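Local coordinates for protein arylesterase (Agrobacterium tumefaciens, PDB 3DCI) that probably hydrolyses ester bonds as a member of the GDSL-like (SGNH) hydrolase family, and binds zinc in the crystal, at residues E56-G61 with A221-V226; V26-D31 with R50-L55; G128-A133 with A187-H192; L150-P155 with R183-E188; G71-C76 with A89-V94. All coordinates share one frame; numbering follows the deposited sequence.

Contact 1 of 5, residues E56-G61 with A221-V226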
# COMPACT_ATOMS: atom_id res chain seq x y z
N GLU A 56 -34.46 -7.10 -4.74
CA GLU A 56 -34.55 -8.53 -5.06
C GLU A 56 -35.96 -9.08 -4.89
O GLU A 56 -36.46 -9.79 -5.75
CB GLU A 56 -33.59 -9.35 -4.19
CG GLU A 56 -33.54 -10.85 -4.55
CD GLU A 56 -32.53 -11.60 -3.70
OE1 GLU A 56 -32.94 -12.12 -2.64
OE2 GLU A 56 -31.32 -11.63 -4.05
N ALA A 57 -36.59 -8.77 -3.76
CA ALA A 57 -37.99 -9.18 -3.52
C ALA A 57 -38.94 -8.62 -4.60
O ALA A 57 -39.82 -9.32 -5.07
CB ALA A 57 -38.43 -8.73 -2.13
N GLU A 58 -38.72 -7.38 -5.00
CA GLU A 58 -39.52 -6.76 -6.05
C GLU A 58 -39.37 -7.44 -7.39
O GLU A 58 -40.34 -7.56 -8.13
CB GLU A 58 -39.13 -5.30 -6.25
CG GLU A 58 -39.32 -4.42 -5.04
CD GLU A 58 -40.72 -4.35 -4.55
OE1 GLU A 58 -41.64 -4.36 -5.41
OE2 GLU A 58 -40.90 -4.30 -3.31
N LEU A 59 -38.17 -7.90 -7.71
CA LEU A 59 -37.92 -8.57 -8.98
C LEU A 59 -38.45 -9.99 -8.98
O LEU A 59 -38.46 -10.66 -10.01
CB LEU A 59 -36.42 -8.53 -9.31
CG LEU A 59 -35.91 -7.11 -9.59
CD1 LEU A 59 -34.38 -7.04 -9.66
CD2 LEU A 59 -36.55 -6.55 -10.84
N ALA A 60 -38.85 -10.47 -7.82
CA ALA A 60 -39.73 -11.63 -7.70
C ALA A 60 -39.19 -12.88 -8.42
O ALA A 60 -39.91 -13.53 -9.16
CB ALA A 60 -41.11 -11.26 -8.23
N GLY A 61 -37.92 -13.21 -8.19
CA GLY A 61 -37.33 -14.44 -8.72
C GLY A 61 -36.60 -14.28 -10.04
O GLY A 61 -35.92 -15.19 -10.49
N ALA A 221 -38.16 1.62 -6.11
CA ALA A 221 -38.01 2.51 -7.27
C ALA A 221 -37.00 1.96 -8.29
O ALA A 221 -37.16 2.16 -9.50
CB ALA A 221 -37.59 3.93 -6.82
N LEU A 222 -35.98 1.28 -7.81
CA LEU A 222 -34.96 0.69 -8.72
C LEU A 222 -35.44 -0.52 -9.52
O LEU A 222 -34.83 -0.86 -10.53
CB LEU A 222 -33.68 0.31 -7.95
CG LEU A 222 -32.83 1.51 -7.48
CD1 LEU A 222 -31.65 1.03 -6.66
CD2 LEU A 222 -32.32 2.32 -8.68
N ALA A 223 -36.52 -1.15 -9.10
CA ALA A 223 -37.04 -2.33 -9.77
C ALA A 223 -37.36 -2.00 -11.23
O ALA A 223 -37.02 -2.80 -12.12
CB ALA A 223 -38.25 -2.88 -9.03
N ALA A 224 -37.92 -0.81 -11.48
CA ALA A 224 -38.32 -0.43 -12.85
C ALA A 224 -37.15 -0.30 -13.82
O ALA A 224 -37.13 -0.98 -14.85
CB ALA A 224 -39.18 0.84 -12.85
N PRO A 225 -36.17 0.58 -13.50
CA PRO A 225 -35.02 0.62 -14.38
C PRO A 225 -34.31 -0.74 -14.47
O PRO A 225 -33.87 -1.11 -15.55
CB PRO A 225 -34.12 1.69 -13.74
CG PRO A 225 -34.60 1.82 -12.35
CD PRO A 225 -36.05 1.54 -12.40
N VAL A 226 -34.23 -1.48 -13.37
CA VAL A 226 -33.51 -2.76 -13.36
C VAL A 226 -34.19 -3.75 -14.33
O VAL A 226 -33.50 -4.44 -15.08
CB VAL A 226 -33.28 -3.30 -11.95
CG1 VAL A 226 -32.72 -4.70 -12.00
CG2 VAL A 226 -32.29 -2.38 -11.18
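Leu59 and Val226 meet in a buried, wholly apolar helix-to-helix contact, where the last turn of helix 51-59 packs against the C-terminal helix 212-229 on one side of the parallel sheet. Leu59 leans toward its neighbour through its end: CG stands anti to the carbonyl carbon (chi1 -67°), which sends both methyls across the gap. Its CD1 reaches CG1 of Val226 at 3.7 Å, the two side chains crossing at about a right angle, while Leu59 CD2 rests 4.0 Å from the carbonyl O of Ala223. One turn back on the second helix, the small side chain of Ala223 lets the backbones come close, with the CA atoms of Glu58 and Ala223 6.3 Å apart. Here Glu58 contributes only its aliphatic root: Glu58 CB lies 3.8 Å from Ala223 CB, and the chain then bends at chi2. Ala60 leaves helical angles with positive phi. Leu222 and Val226 continue the apolar layer onto Leu55 of the first helix, and Val226 also touches Leu104 and Ile106 of strand 104-108. Two helices laid side by side over a parallel sheet are characteristic of the three-layer alpha/beta/alpha fold of SGNH hydrolases.

Contact 2 of 5, residues V26-D31 with R50-L55; sequences VLAFGD and RWPDVL
Ala28, on strand 24-30, points its methyl into the first turn of helix 51-59, and the contact is made by this one group against Trp51 and Pro52. The aromatic part comes first: Ala28 CB meets the far corner of the indole, 3.5 Å from CH2 of Trp51, approaching the ring obliquely. Trp51 places its six-membered ring there because CG sits between the backbone N and the carbonyl carbon (chi1 79°), turning the indole toward the strand although its CB does not point there. The aliphatic part lies alongside: Ala28 CB is 3.8 Å from both CB and CG of Pro52. Pro52 CD also lies 3.3 Å above one face of the Trp51 indole, offset toward its rim. No hydrogen bond crosses the contact; the polar end of Trp51 is satisfied elsewhere, NE1 bonding to Thr34 OG1. At the CA level the approach is close, 6.2 Å from Ala28 CA to Pro52 CA. Ala28 and Pro52 both touch Val65 of the edge strand 63-69, whereas Trp51 spreads onto Ile106 and Met108 of strand 104-108 and onto Leu222 of helix 212-229, so that helix 51-59 is seated across three adjacent strands.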
# COMPACT_ATOMS: atom_id res chain seq x y z
N VAL A 26 -27.09 -9.56 -9.96
CA VAL A 26 -26.94 -8.14 -9.79
C VAL A 26 -26.05 -7.89 -8.60
O VAL A 26 -26.26 -8.46 -7.55
CB VAL A 26 -28.31 -7.47 -9.55
CG1 VAL A 26 -28.17 -5.97 -9.28
CG2 VAL A 26 -29.24 -7.71 -10.75
N LEU A 27 -25.05 -7.04 -8.80
CA LEU A 27 -24.22 -6.57 -7.69
C LEU A 27 -24.72 -5.20 -7.24
O LEU A 27 -24.85 -4.28 -8.04
CB LEU A 27 -22.75 -6.50 -8.10
CG LEU A 27 -21.77 -5.86 -7.12
CD1 LEU A 27 -21.68 -6.69 -5.82
CD2 LEU A 27 -20.39 -5.71 -7.78
N ALA A 28 -25.04 -5.09 -5.96
CA ALA A 28 -25.50 -3.85 -5.34
C ALA A 28 -24.38 -3.28 -4.49
O ALA A 28 -24.21 -3.65 -3.32
CB ALA A 28 -26.74 -4.08 -4.50
N PHE A 29 -23.65 -2.33 -5.06
CA PHE A 29 -22.40 -1.85 -4.51
C PHE A 29 -22.54 -0.43 -3.97
O PHE A 29 -22.88 0.49 -4.71
CB PHE A 29 -21.32 -1.90 -5.63
CG PHE A 29 -19.90 -1.74 -5.13
CD1 PHE A 29 -19.25 -2.79 -4.47
CD2 PHE A 29 -19.21 -0.55 -5.33
CE1 PHE A 29 -17.98 -2.66 -4.00
CE2 PHE A 29 -17.90 -0.41 -4.88
CZ PHE A 29 -17.28 -1.46 -4.20
N GLY A 30 -22.28 -0.23 -2.68
CA GLY A 30 -22.47 1.08 -2.09
C GLY A 30 -21.82 1.27 -0.75
O GLY A 30 -20.91 0.55 -0.39
N ASP A 31 -22.32 2.25 -0.02
CA ASP A 31 -21.76 2.62 1.27
C ASP A 31 -22.76 2.31 2.39
O ASP A 31 -23.53 1.38 2.26
CB ASP A 31 -21.27 4.08 1.23
CG ASP A 31 -22.35 5.05 0.86
OD1 ASP A 31 -23.55 4.75 1.12
OD2 ASP A 31 -22.01 6.13 0.27
N ARG A 50 -33.84 -2.99 3.62
CA ARG A 50 -32.58 -2.64 2.94
C ARG A 50 -32.79 -2.62 1.44
O ARG A 50 -33.46 -3.50 0.90
CB ARG A 50 -31.50 -3.65 3.26
CG ARG A 50 -31.07 -3.69 4.70
CD ARG A 50 -30.16 -4.89 4.94
NE ARG A 50 -30.21 -5.21 6.34
CZ ARG A 50 -29.86 -6.37 6.86
NH1 ARG A 50 -29.39 -7.36 6.09
NH2 ARG A 50 -29.97 -6.53 8.16
N TRP A 51 -32.22 -1.65 0.74
CA TRP A 51 -32.62 -1.49 -0.65
C TRP A 51 -32.26 -2.70 -1.54
O TRP A 51 -33.05 -3.07 -2.37
CB TRP A 51 -32.22 -0.11 -1.23
CG TRP A 51 -30.81 0.10 -1.66
CD1 TRP A 51 -29.88 0.88 -1.02
CD2 TRP A 51 -30.17 -0.40 -2.84
NE1 TRP A 51 -28.70 0.88 -1.73
CE2 TRP A 51 -28.85 0.10 -2.85
CE3 TRP A 51 -30.59 -1.24 -3.89
CZ2 TRP A 51 -27.95 -0.21 -3.84
CZ3 TRP A 51 -29.68 -1.54 -4.88
CH2 TRP A 51 -28.39 -1.03 -4.85
N PRO A 52 -31.05 -3.30 -1.36
CA PRO A 52 -30.76 -4.49 -2.17
C PRO A 52 -31.72 -5.67 -1.96
O PRO A 52 -32.13 -6.27 -2.95
CB PRO A 52 -29.31 -4.86 -1.79
CG PRO A 52 -28.73 -3.59 -1.25
CD PRO A 52 -29.88 -2.91 -0.55
N ASP A 53 -32.08 -5.98 -0.71
CA ASP A 53 -33.08 -7.03 -0.42
C ASP A 53 -34.48 -6.70 -0.93
O ASP A 53 -35.21 -7.58 -1.41
CB ASP A 53 -33.21 -7.26 1.09
CG ASP A 53 -34.03 -8.51 1.43
OD1 ASP A 53 -33.43 -9.62 1.34
OD2 ASP A 53 -35.26 -8.42 1.77
N VAL A 54 -34.88 -5.44 -0.78
CA VAL A 54 -36.15 -4.95 -1.33
C VAL A 54 -36.17 -5.09 -2.84
O VAL A 54 -37.09 -5.66 -3.40
CB VAL A 54 -36.43 -3.48 -0.93
CG1 VAL A 54 -37.67 -2.92 -1.65
CG2 VAL A 54 -36.62 -3.35 0.58
N LEU A 55 -35.12 -4.60 -3.51
CA LEU A 55 -35.02 -4.73 -4.97
C LEU A 55 -35.16 -6.19 -5.41
O LEU A 55 -35.91 -6.49 -6.35
CB LEU A 55 -33.68 -4.12 -5.47
CG LEU A 55 -33.41 -4.27 -6.97
CD1 LEU A 55 -34.49 -3.52 -7.78
CD2 LEU A 55 -31.99 -3.80 -7.31

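Contact 3 of 5, residues G128-A133 with A187-H192; sequences GMRRLA and AELGHH. With ZN (zinc ion), chain D.
Arg130 reaches from helix 122-138 to Glu188, near the end of helix 178-189, and its side chain is the long arm of the contact. From CB it leaves with CG anti to the backbone N (chi1 177°), runs extended to CD, then bends at chi3 (-63°), which brings the guanidinium over to the other helix. CZ carries the two nitrogens that do the work. Arg130 NH1 donates to Glu188 OE2 at 2.9 Å, and Arg130 NH2 donates to Glu188 OE1 at 2.8 Å, an end-on salt bridge with one nitrogen for each oxygen. Both acceptors lie near the guanidinium plane, but the carboxylate is twisted 49° against it: OE1 is met on its syn side but tilted out of the carboxylate plane, OE2 from above that plane. Glu188 meets the arginine with an extended chain, the two side chains crossing at about a right angle. NH1 of Arg130 also passes 4.0 Å from Leu189 CD2, set obliquely to the guanidinium. The other Leu189 methyl, CD1, presses on Ala133 CB at 3.4 Å, tighter than usual for two carbons. Past Leu189 the helix ends and Gly190 turns the chain with positive phi toward His192, whose NE2 binds the zinc ion at 2.2 Å, with Asp228 as a further ligand. His191 NE2 bonds to Glu137 on the first helix. Between the two helices and strand 149-154 packing continues, Ala133 and His191 touching Leu150 while Met129, a selenomethionine, packs on Ile152, Tyr182 and Leu185.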
# COMPACT_ATOMS: atom_id res chain seq x y z
N GLY A 128 -14.32 9.64 -9.62
CA GLY A 128 -14.24 8.32 -9.04
C GLY A 128 -15.25 7.39 -9.69
O GLY A 128 -14.94 6.24 -9.99
N MSE A 129 -16.47 7.88 -9.90
CA MSE A 129 -17.49 7.10 -10.58
C MSE A 129 -17.07 6.71 -12.00
O MSE A 129 -17.39 5.61 -12.45
CB MSE A 129 -18.82 7.83 -10.61
CG MSE A 129 -19.98 6.97 -11.07
SE MSE A 129 -20.37 5.41 -9.92
CE MSE A 129 -21.25 6.28 -8.44
N ARG A 130 -16.40 7.63 -12.71
CA ARG A 130 -15.88 7.32 -14.02
C ARG A 130 -14.85 6.18 -13.90
O ARG A 130 -14.87 5.24 -14.70
CB ARG A 130 -15.25 8.55 -14.68
CG ARG A 130 -14.62 8.27 -16.02
CD ARG A 130 -13.81 9.45 -16.54
NE ARG A 130 -14.66 10.62 -16.76
CZ ARG A 130 -15.36 10.83 -17.88
NH1 ARG A 130 -15.28 10.00 -18.91
NH2 ARG A 130 -16.11 11.92 -17.98
N ARG A 131 -13.98 6.25 -12.89
CA ARG A 131 -13.01 5.17 -12.69
C ARG A 131 -13.71 3.81 -12.42
O ARG A 131 -13.37 2.79 -12.99
CB ARG A 131 -12.02 5.50 -11.59
CG ARG A 131 -10.94 4.45 -11.34
CD ARG A 131 -10.10 4.18 -12.60
NE ARG A 131 -9.30 2.97 -12.40
CZ ARG A 131 -8.87 2.17 -13.38
NH1 ARG A 131 -9.15 2.43 -14.66
NH2 ARG A 131 -8.14 1.10 -13.06
N LEU A 132 -14.74 3.81 -11.59
CA LEU A 132 -15.46 2.55 -11.33
C LEU A 132 -16.15 1.98 -12.58
O LEU A 132 -16.15 0.75 -12.83
CB LEU A 132 -16.48 2.76 -10.21
CG LEU A 132 -15.94 3.21 -8.84
CD1 LEU A 132 -17.05 3.31 -7.81
CD2 LEU A 132 -14.86 2.26 -8.35
N ALA A 133 -16.74 2.87 -13.38
CA ALA A 133 -17.32 2.47 -14.66
C ALA A 133 -16.27 1.78 -15.55
O ALA A 133 -16.52 0.72 -16.10
CB ALA A 133 -17.95 3.68 -15.37
N ALA A 187 -24.62 9.28 -19.53
CA ALA A 187 -24.88 9.54 -20.93
C ALA A 187 -23.59 9.47 -21.76
O ALA A 187 -23.57 8.83 -22.82
CB ALA A 187 -25.56 10.91 -21.12
N GLU A 188 -22.52 10.09 -21.26
CA GLU A 188 -21.23 10.02 -21.97
C GLU A 188 -20.74 8.59 -22.18
O GLU A 188 -20.23 8.26 -23.23
CB GLU A 188 -20.15 10.77 -21.19
CG GLU A 188 -18.80 10.74 -21.88
CD GLU A 188 -17.68 11.31 -21.03
OE1 GLU A 188 -17.99 12.06 -20.06
OE2 GLU A 188 -16.51 11.03 -21.37
N LEU A 189 -20.84 7.77 -21.14
CA LEU A 189 -20.26 6.44 -21.14
C LEU A 189 -21.18 5.37 -21.71
O LEU A 189 -20.76 4.24 -21.90
CB LEU A 189 -19.87 6.04 -19.72
CG LEU A 189 -18.71 6.79 -19.03
CD1 LEU A 189 -18.41 6.09 -17.70
CD2 LEU A 189 -17.48 6.86 -19.90
N GLY A 190 -22.44 5.72 -21.96
CA GLY A 190 -23.42 4.77 -22.49
C GLY A 190 -23.94 3.78 -21.45
O GLY A 190 -24.14 2.60 -21.74
N HIS A 191 -24.16 4.25 -20.24
CA HIS A 191 -24.75 3.45 -19.18
C HIS A 191 -26.02 4.13 -18.67
O HIS A 191 -26.34 5.22 -19.08
CB HIS A 191 -23.74 3.25 -18.06
CG HIS A 191 -22.52 2.50 -18.50
ND1 HIS A 191 -22.61 1.32 -19.21
CD2 HIS A 191 -21.20 2.76 -18.35
CE1 HIS A 191 -21.38 0.88 -19.48
NE2 HIS A 191 -20.52 1.74 -18.96
N HIS A 192 -26.72 3.47 -17.76
CA HIS A 192 -27.96 3.98 -17.18
C HIS A 192 -27.73 4.73 -15.88
O HIS A 192 -26.74 4.51 -15.16
CB HIS A 192 -28.91 2.83 -16.88
CG HIS A 192 -29.59 2.30 -18.09
ND1 HIS A 192 -28.94 1.53 -19.02
CD2 HIS A 192 -30.86 2.45 -18.54
CE1 HIS A 192 -29.78 1.20 -19.98
NE2 HIS A 192 -30.95 1.75 -19.72
ZN ZN D . -32.96 1.99 -20.55

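Contact 4 of 5, residues L150-P155 with R183-E188; sequences LLIVAP and RKLAAE
Ile152 carries the strand side of this contact, sending its end from strand 149-154 onto helix 178-189. The closer part centres on one methyl: Ile152 CD1 lies 4.0 Å from CB of Ala186 and 4.1 Å from its CA, resting directly on the helix surface. Its position follows from CG1 standing anti to the carbonyl carbon (chi1 -68°) and a nearly straight continuation to CD1 (chi2 167°), which carries the methyl outward from the sheet. The looser part is toward Leu185, whose CD2 remains 4.4 Å from Ile152 CD1. With the CA atoms of Ile152 and Ala186 6.8 Å apart, the alanine's small size allows the helix to approach the strand closely. No hydrogen bond crosses between the segments. On the outer side of the helix the character changes: Arg183, Lys184, Ala187 and Glu188 are exposed and do not touch the strand. Ala186 also packs on Phe193 of strand 192-195. A helix covering its own preceding strand and the next, parallel one, here 149-154 and 192-195, is the beta-alpha-beta crossover from which flavodoxin-like SGNH hydrolase folds are built.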
# COMPACT_ATOMS: atom_id res chain seq x y z
N LEU A 150 -24.26 -1.48 -16.35
CA LEU A 150 -24.00 -0.61 -15.21
C LEU A 150 -25.15 0.38 -15.04
O LEU A 150 -25.59 1.01 -15.99
CB LEU A 150 -22.68 0.16 -15.41
CG LEU A 150 -22.25 1.16 -14.34
CD1 LEU A 150 -22.01 0.46 -13.00
CD2 LEU A 150 -21.01 1.96 -14.78
N LEU A 151 -25.59 0.52 -13.80
CA LEU A 151 -26.52 1.53 -13.38
C LEU A 151 -25.84 2.35 -12.30
O LEU A 151 -25.47 1.82 -11.26
CB LEU A 151 -27.78 0.87 -12.87
CG LEU A 151 -28.89 1.74 -12.27
CD1 LEU A 151 -29.40 2.84 -13.23
CD2 LEU A 151 -30.04 0.82 -11.78
N ILE A 152 -25.61 3.63 -12.62
CA ILE A 152 -24.99 4.62 -11.76
C ILE A 152 -26.15 5.28 -11.01
O ILE A 152 -27.05 5.78 -11.64
CB ILE A 152 -24.22 5.67 -12.63
CG1 ILE A 152 -23.01 5.01 -13.30
CG2 ILE A 152 -23.77 6.89 -11.81
CD1 ILE A 152 -22.38 5.88 -14.44
N VAL A 153 -26.11 5.24 -9.67
CA VAL A 153 -27.14 5.79 -8.83
C VAL A 153 -26.62 6.95 -7.97
O VAL A 153 -25.66 6.80 -7.20
CB VAL A 153 -27.74 4.71 -7.94
CG1 VAL A 153 -28.86 5.31 -7.06
CG2 VAL A 153 -28.31 3.55 -8.81
N ALA A 154 -27.24 8.12 -8.12
CA ALA A 154 -26.88 9.26 -7.30
C ALA A 154 -27.59 9.08 -5.96
O ALA A 154 -28.78 8.79 -5.95
CB ALA A 154 -27.29 10.59 -7.97
N PRO A 155 -26.86 9.23 -4.83
CA PRO A 155 -27.49 9.10 -3.54
C PRO A 155 -28.36 10.32 -3.25
O PRO A 155 -28.13 11.39 -3.83
CB PRO A 155 -26.29 9.04 -2.58
CG PRO A 155 -25.25 9.83 -3.24
CD PRO A 155 -25.42 9.54 -4.70
N ARG A 183 -25.65 11.89 -14.10
CA ARG A 183 -26.49 11.77 -15.29
C ARG A 183 -25.67 12.01 -16.54
O ARG A 183 -25.75 11.23 -17.49
CB ARG A 183 -27.64 12.74 -15.23
CG ARG A 183 -28.69 12.58 -16.35
CD ARG A 183 -29.74 13.68 -16.25
NE ARG A 183 -30.85 13.26 -15.41
CZ ARG A 183 -31.13 13.72 -14.19
NH1 ARG A 183 -32.17 13.21 -13.53
NH2 ARG A 183 -30.40 14.67 -13.61
N LYS A 184 -24.90 13.08 -16.53
CA LYS A 184 -24.11 13.47 -17.70
C LYS A 184 -23.01 12.45 -17.94
O LYS A 184 -22.76 12.09 -19.09
CB LYS A 184 -23.54 14.88 -17.57
CG LYS A 184 -24.60 15.97 -17.65
CD LYS A 184 -23.96 17.36 -17.81
CE LYS A 184 -24.95 18.38 -18.43
NZ LYS A 184 -26.00 18.72 -17.44
N LEU A 185 -22.42 11.92 -16.86
CA LEU A 185 -21.42 10.87 -16.98
C LEU A 185 -21.98 9.58 -17.58
O LEU A 185 -21.35 8.97 -18.45
CB LEU A 185 -20.76 10.57 -15.62
CG LEU A 185 -19.68 9.49 -15.62
CD1 LEU A 185 -18.46 9.96 -16.37
CD2 LEU A 185 -19.32 9.00 -14.16
N ALA A 186 -23.15 9.15 -17.10
CA ALA A 186 -23.82 7.96 -17.61
C ALA A 186 -24.13 8.11 -19.10
O ALA A 186 -23.87 7.20 -19.86
CB ALA A 186 -25.09 7.68 -16.80
N ALA A 187 -24.62 9.28 -19.53
CA ALA A 187 -24.88 9.54 -20.93
C ALA A 187 -23.59 9.47 -21.76
O ALA A 187 -23.57 8.83 -22.82
CB ALA A 187 -25.56 10.91 -21.12
N GLU A 188 -22.52 10.09 -21.26
CA GLU A 188 -21.23 10.02 -21.97
C GLU A 188 -20.74 8.59 -22.18
O GLU A 188 -20.23 8.26 -23.23
CB GLU A 188 -20.15 10.77 -21.19
CG GLU A 188 -18.80 10.74 -21.88
CD GLU A 188 -17.68 11.31 -21.03
OE1 GLU A 188 -17.99 12.06 -20.06
OE2 GLU A 188 -16.51 11.03 -21.37

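Contact 5 of 5, residues G71-C76 with A89-V94; sequences GGRTTC and ARALEV. With ACY (acetic acid), chain M.
Arg73 lays the end of its side chain against Ala91 where the loop following strand 63-69 packs on helix 88-99, beside the probable active-site end of the SGNH-type parallel sheet. With chi1 at 179° the chain heads straight out from the loop, and the bend at chi3 (-79°) brings the guanidinium obliquely to the alanine. Arg73 NH2 comes nearest, 3.3 Å from Ala91 CB, with Arg73 CZ at 3.9 Å from the same methyl. The other terminal nitrogen, NH1, is hydrogen-bonded to Gly30 O, a bond that reaches across to the chain of strand 24-30. Farther along the loop the meeting is aliphatic and closer between backbones: Cys76 CB lies 4.1 Å from Ala89 CB, and the CA atoms of the two residues are 5.0 Å apart. Thr75 turns its CB away from the helix, and its OG1 bonds to Asp113. Within the helix Arg90 makes a salt bridge to Glu93, with Ala89 CB over one guanidinium face. Arg73 also packs on Val94 of a neighbouring subunit. The start of the loop borders what is probably the active site: an acetate, likely from the crystallisation liquor, is held by Ser32 N, Asn112 ND2 and His209 NE2, the first two being donors expected of an SGNH oxyanion hole, as is Gly72 N, which donates to the acetate O at 2.9 Å in a nearly straight bond (168°).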
# COMPACT_ATOMS: atom_id res chain seq x y z
N GLY A 71 -19.96 0.80 5.18
CA GLY A 71 -19.94 2.12 5.84
C GLY A 71 -18.63 2.86 5.63
O GLY A 71 -17.55 2.33 5.90
N GLY A 72 -18.73 4.07 5.08
CA GLY A 72 -17.56 4.93 4.83
C GLY A 72 -16.96 4.80 3.44
O GLY A 72 -16.01 5.49 3.10
N ARG A 73 -17.51 3.91 2.63
CA ARG A 73 -16.93 3.65 1.29
C ARG A 73 -17.01 4.88 0.37
O ARG A 73 -18.03 5.57 0.34
CB ARG A 73 -17.62 2.48 0.61
CG ARG A 73 -17.07 2.18 -0.78
CD ARG A 73 -17.64 0.88 -1.26
NE ARG A 73 -16.95 -0.26 -0.65
CZ ARG A 73 -17.45 -1.49 -0.60
NH1 ARG A 73 -18.69 -1.75 -0.98
NH2 ARG A 73 -16.73 -2.45 -0.09
N THR A 74 -15.90 5.11 -0.35
CA THR A 74 -15.75 6.19 -1.33
C THR A 74 -15.70 5.53 -2.71
O THR A 74 -15.60 4.33 -2.81
CB THR A 74 -14.42 6.92 -1.11
OG1 THR A 74 -13.31 6.04 -1.41
CG2 THR A 74 -14.28 7.38 0.31
N THR A 75 -15.77 6.32 -3.78
CA THR A 75 -15.63 5.78 -5.11
C THR A 75 -14.23 5.19 -5.29
O THR A 75 -14.10 4.03 -5.67
CB THR A 75 -15.92 6.85 -6.19
OG1 THR A 75 -15.06 7.99 -5.97
CG2 THR A 75 -17.41 7.23 -6.19
N CYS A 76 -13.18 5.97 -5.03
CA CYS A 76 -11.81 5.51 -5.33
C CYS A 76 -10.75 6.16 -4.45
O CYS A 76 -9.60 6.29 -4.87
CB CYS A 76 -11.49 5.74 -6.81
SG CYS A 76 -11.34 7.48 -7.27
N ALA A 89 -12.82 1.33 -5.41
CA ALA A 89 -12.29 0.69 -6.60
C ALA A 89 -11.63 -0.66 -6.30
O ALA A 89 -11.78 -1.63 -7.06
CB ALA A 89 -11.34 1.65 -7.31
N ARG A 90 -10.88 -0.73 -5.19
CA ARG A 90 -10.20 -1.98 -4.80
C ARG A 90 -11.23 -3.03 -4.42
O ARG A 90 -11.13 -4.19 -4.82
CB ARG A 90 -9.26 -1.74 -3.61
CG ARG A 90 -7.77 -1.82 -3.92
CD ARG A 90 -7.26 -0.66 -4.75
NE ARG A 90 -7.58 -0.80 -6.17
CZ ARG A 90 -7.64 0.21 -7.05
NH1 ARG A 90 -7.39 1.47 -6.67
NH2 ARG A 90 -7.98 -0.04 -8.31
N ALA A 91 -12.23 -2.61 -3.65
CA ALA A 91 -13.30 -3.51 -3.23
C ALA A 91 -14.20 -3.91 -4.38
O ALA A 91 -14.77 -5.00 -4.35
CB ALA A 91 -14.15 -2.86 -2.12
N LEU A 92 -14.39 -3.01 -5.36
CA LEU A 92 -15.21 -3.33 -6.52
C LEU A 92 -14.58 -4.45 -7.31
O LEU A 92 -15.26 -5.39 -7.71
CB LEU A 92 -15.44 -2.12 -7.43
CG LEU A 92 -16.26 -2.39 -8.70
CD1 LEU A 92 -17.61 -3.01 -8.35
CD2 LEU A 92 -16.42 -1.11 -9.51
N GLU A 93 -13.26 -4.39 -7.49
CA GLU A 93 -12.54 -5.46 -8.16
C GLU A 93 -12.75 -6.81 -7.46
O GLU A 93 -12.94 -7.82 -8.11
CB GLU A 93 -11.04 -5.13 -8.22
CG GLU A 93 -10.72 -4.01 -9.17
CD GLU A 93 -9.29 -3.51 -9.08
OE1 GLU A 93 -8.51 -3.93 -8.16
OE2 GLU A 93 -8.94 -2.68 -9.96
N VAL A 94 -12.68 -6.83 -6.13
CA VAL A 94 -12.92 -8.07 -5.37
C VAL A 94 -14.37 -8.56 -5.53
O VAL A 94 -14.63 -9.77 -5.67
CB VAL A 94 -12.61 -7.84 -3.88
CG1 VAL A 94 -13.13 -8.99 -2.98
CG2 VAL A 94 -11.11 -7.57 -3.67
C ACY M . -21.80 6.37 4.76
O ACY M . -21.20 5.39 4.32
OXT ACY M . -21.76 6.68 5.96
CH3 ACY M . -22.62 7.25 3.83

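In the fold
Contacts 1, 2 and 4 are buried and apolar; contact 3 is partly buried and adds an ion pair on its more exposed side, and contact 5 is buried but brings an arginine and a loop beside a bound acetate. Contacts 1 and 2 share helix 51-59 and join through Leu55 and Trp51 against Leu222 and Ala223. Contacts 3 and 4 share helix 178-189, and a probable backbone hydrogen bond from Ile152 N to His192 O joins their strands. Val226 of contact 1 packs on Leu151, on strand 149-154 of contact 4. Contact 5 meets contact 2 at Phe29 and Gly30, and contact 3 at Leu132. Only contact 3 holds a zinc ligand.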